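Local coordinates for esterase (PDB 3D7R), which is probably an esterase of the alpha/beta hydrolase fold, hydrolysing ester bonds of substrates that have not been identified, at residues A108-P113 with L132-K137; S200-A205 with E267-D272. All coordinates share one frame; numbering follows the deposited sequence.

Contact 1 (A108-P113 with L132-K137); sequences ALQPSP and LPIYPK. With DMS (dimethyl sulfoxide), chain I.
A108 and K137 bring their CA atoms within 5.2 Å as loop 108-113 runs nearly antiparallel, end-to-end directions 160° apart, to the end of strand 129-133 and the inverse gamma turn centred on I134, before diverging to 7.3 Å between the CA atoms of Q110 and I134. The lysine chain, bent at chi2 (-54°) and again at its tip, doubles back so that CE lies 3.3 Å from L109 O and NZ gives a 2.8 Å hydrogen bond to Q110 OE1. This N-H arrives in the amide plane with a C=O...N angle of 159°. NZ also donates to Y135 O, on a lone pair, and bonds H103 NE2. K137 NZ sits 3.6 Å above the Y135 ring plane, over its centre; a buried ammonium is thus gripped from several directions. Across the Q110 amide runs I134, CG2 against OE1, and its CD1 meets P111 CG at 3.7 Å. One water joins L109 O to Y135 OH. S112 OG caps F114 N at the helix start and donates to the oxygen of a dimethyl sulfoxide, probably from the crystallisation liquor. H103, stacked on Y135, begins a His-Gly-Gly sequence after strand 98-102, consistent with the oxyanion-hole loop of hormone-sensitive-lipase-like esterases.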
loop_
_atom_site.group_PDB
_atom_site.type_symbol
_atom_site.label_atom_id
_atom_site.label_comp_id
_atom_site.label_asym_id
_atom_site.label_seq_id
_atom_site.Cartn_x
_atom_site.Cartn_y
_atom_site.Cartn_z
ATOM N N ALA A 108 4.412 -5.118 9.192
ATOM C CA ALA A 108 4.499 -6.195 10.184
ATOM C C ALA A 108 3.802 -7.469 9.708
ATOM O O ALA A 108 4.221 -8.590 10.056
ATOM C CB ALA A 108 3.880 -5.741 11.519
ATOM N N LEU A 109 2.708 -7.285 8.964
ATOM C CA LEU A 109 1.930 -8.380 8.383
ATOM C C LEU A 109 2.356 -8.682 6.951
ATOM O O LEU A 109 2.742 -7.790 6.210
ATOM C CB LEU A 109 0.438 -8.019 8.361
ATOM C CG LEU A 109 -0.227 -7.770 9.715
ATOM C CD1 LEU A 109 -1.669 -7.306 9.492
ATOM C CD2 LEU A 109 -0.174 -9.041 10.577
ATOM N N GLN A 110 2.256 -9.944 6.568
ATOM C CA GLN A 110 2.476 -10.356 5.194
ATOM C C GLN A 110 1.166 -10.154 4.421
ATOM O O GLN A 110 0.141 -9.745 5.028
ATOM C CB GLN A 110 2.936 -11.825 5.155
ATOM C CG GLN A 110 4.267 -12.099 5.847
ATOM C CD GLN A 110 5.494 -11.503 5.136
ATOM O OE1 GLN A 110 5.442 -10.419 4.552
ATOM N NE2 GLN A 110 6.621 -12.203 5.238
ATOM N N PRO A 111 1.177 -10.389 3.083
ATOM C CA PRO A 111 -0.080 -10.222 2.363
ATOM C C PRO A 111 -1.217 -11.112 2.862
ATOM O O PRO A 111 -1.017 -12.283 3.196
ATOM C CB PRO A 111 0.279 -10.587 0.916
ATOM C CG PRO A 111 1.743 -10.317 0.823
ATOM C CD PRO A 111 2.277 -10.744 2.167
ATOM N N SER A 112 -2.403 -10.516 2.898
ATOM C CA SER A 112 -3.649 -11.194 3.200
ATOM C C SER A 112 -4.016 -12.091 2.035
ATOM O O SER A 112 -3.637 -11.795 0.914
ATOM C CB SER A 112 -4.732 -10.120 3.350
ATOM O OG SER A 112 -5.990 -10.716 3.456
ATOM N N PRO A 113 -4.785 -13.172 2.279
ATOM C CA PRO A 113 -5.342 -13.922 1.153
ATOM C C PRO A 113 -6.230 -13.045 0.262
ATOM O O PRO A 113 -6.354 -13.324 -0.939
ATOM C CB PRO A 113 -6.179 -15.020 1.831
ATOM C CG PRO A 113 -6.377 -14.553 3.228
ATOM C CD PRO A 113 -5.173 -13.757 3.577
ATOM N N LEU A 132 4.571 -8.410 -6.940
ATOM C CA LEU A 132 4.353 -8.429 -5.491
ATOM C C LEU A 132 5.630 -8.861 -4.754
ATOM O O LEU A 132 5.842 -10.047 -4.532
ATOM C CB LEU A 132 3.192 -9.388 -5.150
ATOM C CG LEU A 132 2.821 -9.629 -3.671
ATOM C CD1 LEU A 132 2.409 -8.328 -2.983
ATOM C CD2 LEU A 132 1.744 -10.721 -3.522
ATOM N N PRO A 133 6.494 -7.889 -4.380
ATOM C CA PRO A 133 7.649 -8.175 -3.503
ATOM C C PRO A 133 7.266 -8.397 -2.029
ATOM O O PRO A 133 6.500 -7.618 -1.457
ATOM C CB PRO A 133 8.508 -6.929 -3.645
ATOM C CG PRO A 133 7.502 -5.804 -3.934
ATOM C CD PRO A 133 6.426 -6.474 -4.782
ATOM N N ILE A 134 7.776 -9.474 -1.427
ATOM C CA ILE A 134 7.562 -9.703 0.001
ATOM C C ILE A 134 8.730 -9.004 0.729
ATOM O O ILE A 134 9.728 -9.630 1.058
ATOM C CB ILE A 134 7.458 -11.216 0.332
ATOM C CG1 ILE A 134 6.435 -11.919 -0.580
ATOM C CG2 ILE A 134 7.113 -11.440 1.805
ATOM C CD1 ILE A 134 5.013 -11.271 -0.627
ATOM N N TYR A 135 8.595 -7.685 0.906
ATOM C CA TYR A 135 9.671 -6.804 1.382
ATOM C C TYR A 135 9.896 -7.025 2.877
ATOM O O TYR A 135 8.996 -7.517 3.570
ATOM C CB TYR A 135 9.317 -5.333 1.077
ATOM C CG TYR A 135 7.949 -4.925 1.609
ATOM C CD1 TYR A 135 7.773 -4.590 2.961
ATOM C CD2 TYR A 135 6.827 -4.889 0.769
ATOM C CE1 TYR A 135 6.532 -4.235 3.449
ATOM C CE2 TYR A 135 5.565 -4.537 1.260
ATOM C CZ TYR A 135 5.431 -4.224 2.604
ATOM O OH TYR A 135 4.203 -3.861 3.120
ATOM N N PRO A 136 11.114 -6.730 3.380
ATOM C CA PRO A 136 11.409 -6.949 4.806
ATOM C C PRO A 136 10.399 -6.300 5.756
ATOM O O PRO A 136 9.968 -5.150 5.553
ATOM C CB PRO A 136 12.786 -6.291 4.980
ATOM C CG PRO A 136 13.449 -6.485 3.624
ATOM C CD PRO A 136 12.303 -6.241 2.645
ATOM N N LYS A 137 10.039 -7.055 6.789
ATOM C CA LYS A 137 9.043 -6.653 7.762
ATOM C C LYS A 137 9.622 -6.490 9.143
ATOM O O LYS A 137 10.577 -7.197 9.541
ATOM C CB LYS A 137 7.928 -7.707 7.867
ATOM C CG LYS A 137 7.204 -8.057 6.576
ATOM C CD LYS A 137 6.657 -6.817 5.894
ATOM C CE LYS A 137 5.635 -7.172 4.800
ATOM N NZ LYS A 137 6.268 -7.948 3.620
HETATM S S DMS I . -8.906 -9.757 5.814
HETATM O O DMS I . -7.567 -9.210 4.777
HETATM C C1 DMS I . -10.361 -8.757 5.399
HETATM C C2 DMS I . -9.503 -11.373 5.241
HETATM O O HOH W 1 3.211 -4.856 5.840
HETATM O O HOH W 2 9.431 -10.530 4.556
#

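Contact 2 (S200-A205 with E267-D272); sequences SPILDA and EMTHPD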
loop_
_atom_site.group_PDB
_atom_site.type_symbol
_atom_site.label_atom_id
_atom_site.label_comp_id
_atom_site.label_asym_id
_atom_site.label_seq_id
_atom_site.Cartn_x
_atom_site.Cartn_y
_atom_site.Cartn_z
ATOM N N SER A 200 -6.296 3.782 0.222
ATOM C CA SER A 200 -6.361 4.008 1.668
ATOM C C SER A 200 -4.967 4.206 2.295
ATOM O O SER A 200 -4.637 3.522 3.289
ATOM C CB SER A 200 -7.073 2.834 2.367
ATOM O OG SER A 200 -8.440 2.810 2.036
ATOM N N PRO A 201 -4.156 5.138 1.741
ATOM C CA PRO A 201 -2.788 5.274 2.246
ATOM C C PRO A 201 -2.817 5.816 3.669
ATOM O O PRO A 201 -3.667 6.658 3.981
ATOM C CB PRO A 201 -2.154 6.328 1.306
ATOM C CG PRO A 201 -3.297 7.119 0.752
ATOM C CD PRO A 201 -4.463 6.121 0.674
ATOM N N ILE A 202 -1.918 5.333 4.517
ATOM C CA ILE A 202 -1.763 5.898 5.857
ATOM C C ILE A 202 -0.695 6.995 5.738
ATOM O O ILE A 202 0.495 6.765 5.979
ATOM C CB ILE A 202 -1.382 4.801 6.906
ATOM C CG1 ILE A 202 -2.463 3.719 6.992
ATOM C CG2 ILE A 202 -1.163 5.422 8.294
ATOM C CD1 ILE A 202 -1.973 2.455 7.753
ATOM N N LEU A 203 -1.132 8.180 5.313
ATOM C CA LEU A 203 -0.224 9.269 4.965
ATOM C C LEU A 203 0.555 9.887 6.128
ATOM O O LEU A 203 1.656 10.417 5.935
ATOM C CB LEU A 203 -0.987 10.344 4.183
ATOM C CG LEU A 203 -1.517 9.789 2.843
ATOM C CD1 LEU A 203 -2.589 10.677 2.240
ATOM C CD2 LEU A 203 -0.379 9.558 1.848
ATOM N N ASP A 204 -0.020 9.820 7.328
ATOM C CA ASP A 204 0.609 10.359 8.525
ATOM C C ASP A 204 0.553 9.241 9.560
ATOM O O ASP A 204 -0.534 8.890 10.013
ATOM C CB ASP A 204 -0.170 11.609 8.979
ATOM C CG ASP A 204 0.344 12.217 10.289
ATOM O OD1 ASP A 204 1.283 11.678 10.915
ATOM O OD2 ASP A 204 -0.230 13.249 10.702
ATOM N N ALA A 205 1.708 8.666 9.906
ATOM C CA ALA A 205 1.755 7.517 10.814
ATOM C C ALA A 205 1.378 7.841 12.267
ATOM O O ALA A 205 1.137 6.931 13.063
ATOM C CB ALA A 205 3.129 6.847 10.778
ATOM N N GLU A 267 -12.808 5.729 7.366
ATOM C CA GLU A 267 -11.477 5.375 7.842
ATOM C C GLU A 267 -10.771 6.601 8.409
ATOM O O GLU A 267 -10.927 7.693 7.875
ATOM C CB GLU A 267 -10.638 4.703 6.739
ATOM C CG GLU A 267 -10.479 5.493 5.437
ATOM C CD GLU A 267 -9.513 4.822 4.460
ATOM O OE1 GLU A 267 -8.418 4.425 4.899
ATOM O OE2 GLU A 267 -9.843 4.686 3.261
HETATM N N MSE A 268 -9.992 6.404 9.481
HETATM C CA MSE A 268 -9.386 7.511 10.242
HETATM C C MSE A 268 -8.357 8.302 9.440
HETATM O O MSE A 268 -7.937 9.376 9.855
HETATM C CB MSE A 268 -8.686 6.966 11.490
HETATM C CG MSE A 268 -9.569 6.727 12.693
HETATM SE SE MSE A 268 -8.565 5.629 14.023
HETATM C CE MSE A 268 -6.833 6.403 13.819
ATOM N N THR A 269 -7.939 7.740 8.312
ATOM C CA THR A 269 -6.976 8.369 7.389
ATOM C C THR A 269 -7.634 9.399 6.513
ATOM O O THR A 269 -6.953 10.074 5.741
ATOM C CB THR A 269 -6.369 7.327 6.435
ATOM O OG1 THR A 269 -7.432 6.545 5.877
ATOM C CG2 THR A 269 -5.423 6.389 7.176
ATOM N N HIS A 270 -8.958 9.508 6.596
ATOM C CA HIS A 270 -9.669 10.340 5.628
ATOM C C HIS A 270 -9.294 11.839 5.694
ATOM O O HIS A 270 -9.054 12.439 4.642
ATOM C CB HIS A 270 -11.187 10.087 5.638
ATOM C CG HIS A 270 -11.929 10.857 4.589
ATOM N ND1 HIS A 270 -12.419 12.130 4.806
ATOM C CD2 HIS A 270 -12.249 10.546 3.308
ATOM C CE1 HIS A 270 -13.013 12.564 3.708
ATOM N NE2 HIS A 270 -12.925 11.619 2.787
ATOM N N PRO A 271 -9.251 12.453 6.902
ATOM C CA PRO A 271 -8.719 13.825 6.952
ATOM C C PRO A 271 -7.341 14.007 6.316
ATOM O O PRO A 271 -7.145 14.990 5.601
ATOM C CB PRO A 271 -8.649 14.120 8.450
ATOM C CG PRO A 271 -9.806 13.326 9.007
ATOM C CD PRO A 271 -9.717 12.022 8.239
ATOM N N ASP A 272 -6.406 13.081 6.565
ATOM C CA ASP A 272 -5.087 13.120 5.924
ATOM C C ASP A 272 -5.130 12.998 4.409
ATOM O O ASP A 272 -4.370 13.668 3.707
ATOM C CB ASP A 272 -4.132 12.090 6.554
ATOM C CG ASP A 272 -3.742 12.474 7.983
ATOM O OD1 ASP A 272 -3.499 13.701 8.215
ATOM O OD2 ASP A 272 -3.712 11.577 8.877
HETATM O O HOH W 3 -2.835 8.965 8.183
HETATM O O HOH W 4 -2.768 12.135 11.223
HETATM O O HOH W 5 -1.502 15.163 9.259
#
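The loop after strand 195-199 meets the turn and helix start that follow the neighbouring parallel strand 259-264, in a buried contact that is polar at both ends, with methyl groups against backbone carbonyls and one another in the middle. At the first end S200 OG donates a 2.6 Å hydrogen bond to E267 OE2, reaching the syn side of the oxygen from 18° out of the carboxylate plane. The glutamate gets there with CG in the crowded position between backbone N and carbonyl carbon (chi1 56°) and an extended chain beyond. G264 N also binds OE2, D298 N reaches S200 OG, and OE1 is bonded to H297 ND1. An acid after this strand paired with such a histidine is the arrangement of an alpha/beta-hydrolase catalytic triad, so E267 and H297 are probably two of its members.

In the middle, the methyl CG2 of T269 rests against P201 O. T269 CG2 is also 4.0 Å from I202 CG1, while L203 CD1 lies 3.8 Å from D272 O. The far end brings two carboxylates together, D204 OD2 and D272 OD1 being 4.1 Å apart with their planes inclined by 50°. Water 5 donates to both oxygens, which probably eases the like-charge approach. Water 3 links D204 N with D272 OD2. T206 holds D204 OD1 and N209 holds D272 OD1. A type I turn from E267 to H270 leads into helix 270-282, whose M273 and F276 pack on L203, while helix 214-219 touches M268 and P271 through I217 and L216.

Both contacts are buried, yet they lie on opposite sides of the chain's centre, their centres 20 Å apart, and share no helix or strand. Each joins segments at or beyond the ends of adjacent parallel strands of one sheet: 98-102 and 129-133 for contact 1, 195-199 and 259-264 for contact 2. The chemistry differs accordingly. Contact 1 gathers neutral acceptors round a single buried cation, beside the probable oxyanion loop, whereas contact 2 is acidic, placing one carboxylate beside the probable catalytic histidine and bridging two others with water. Together they illustrate how an alpha/beta hydrolase can build different parts of what are probably its active-site surroundings from segments that follow the strands of a common sheet.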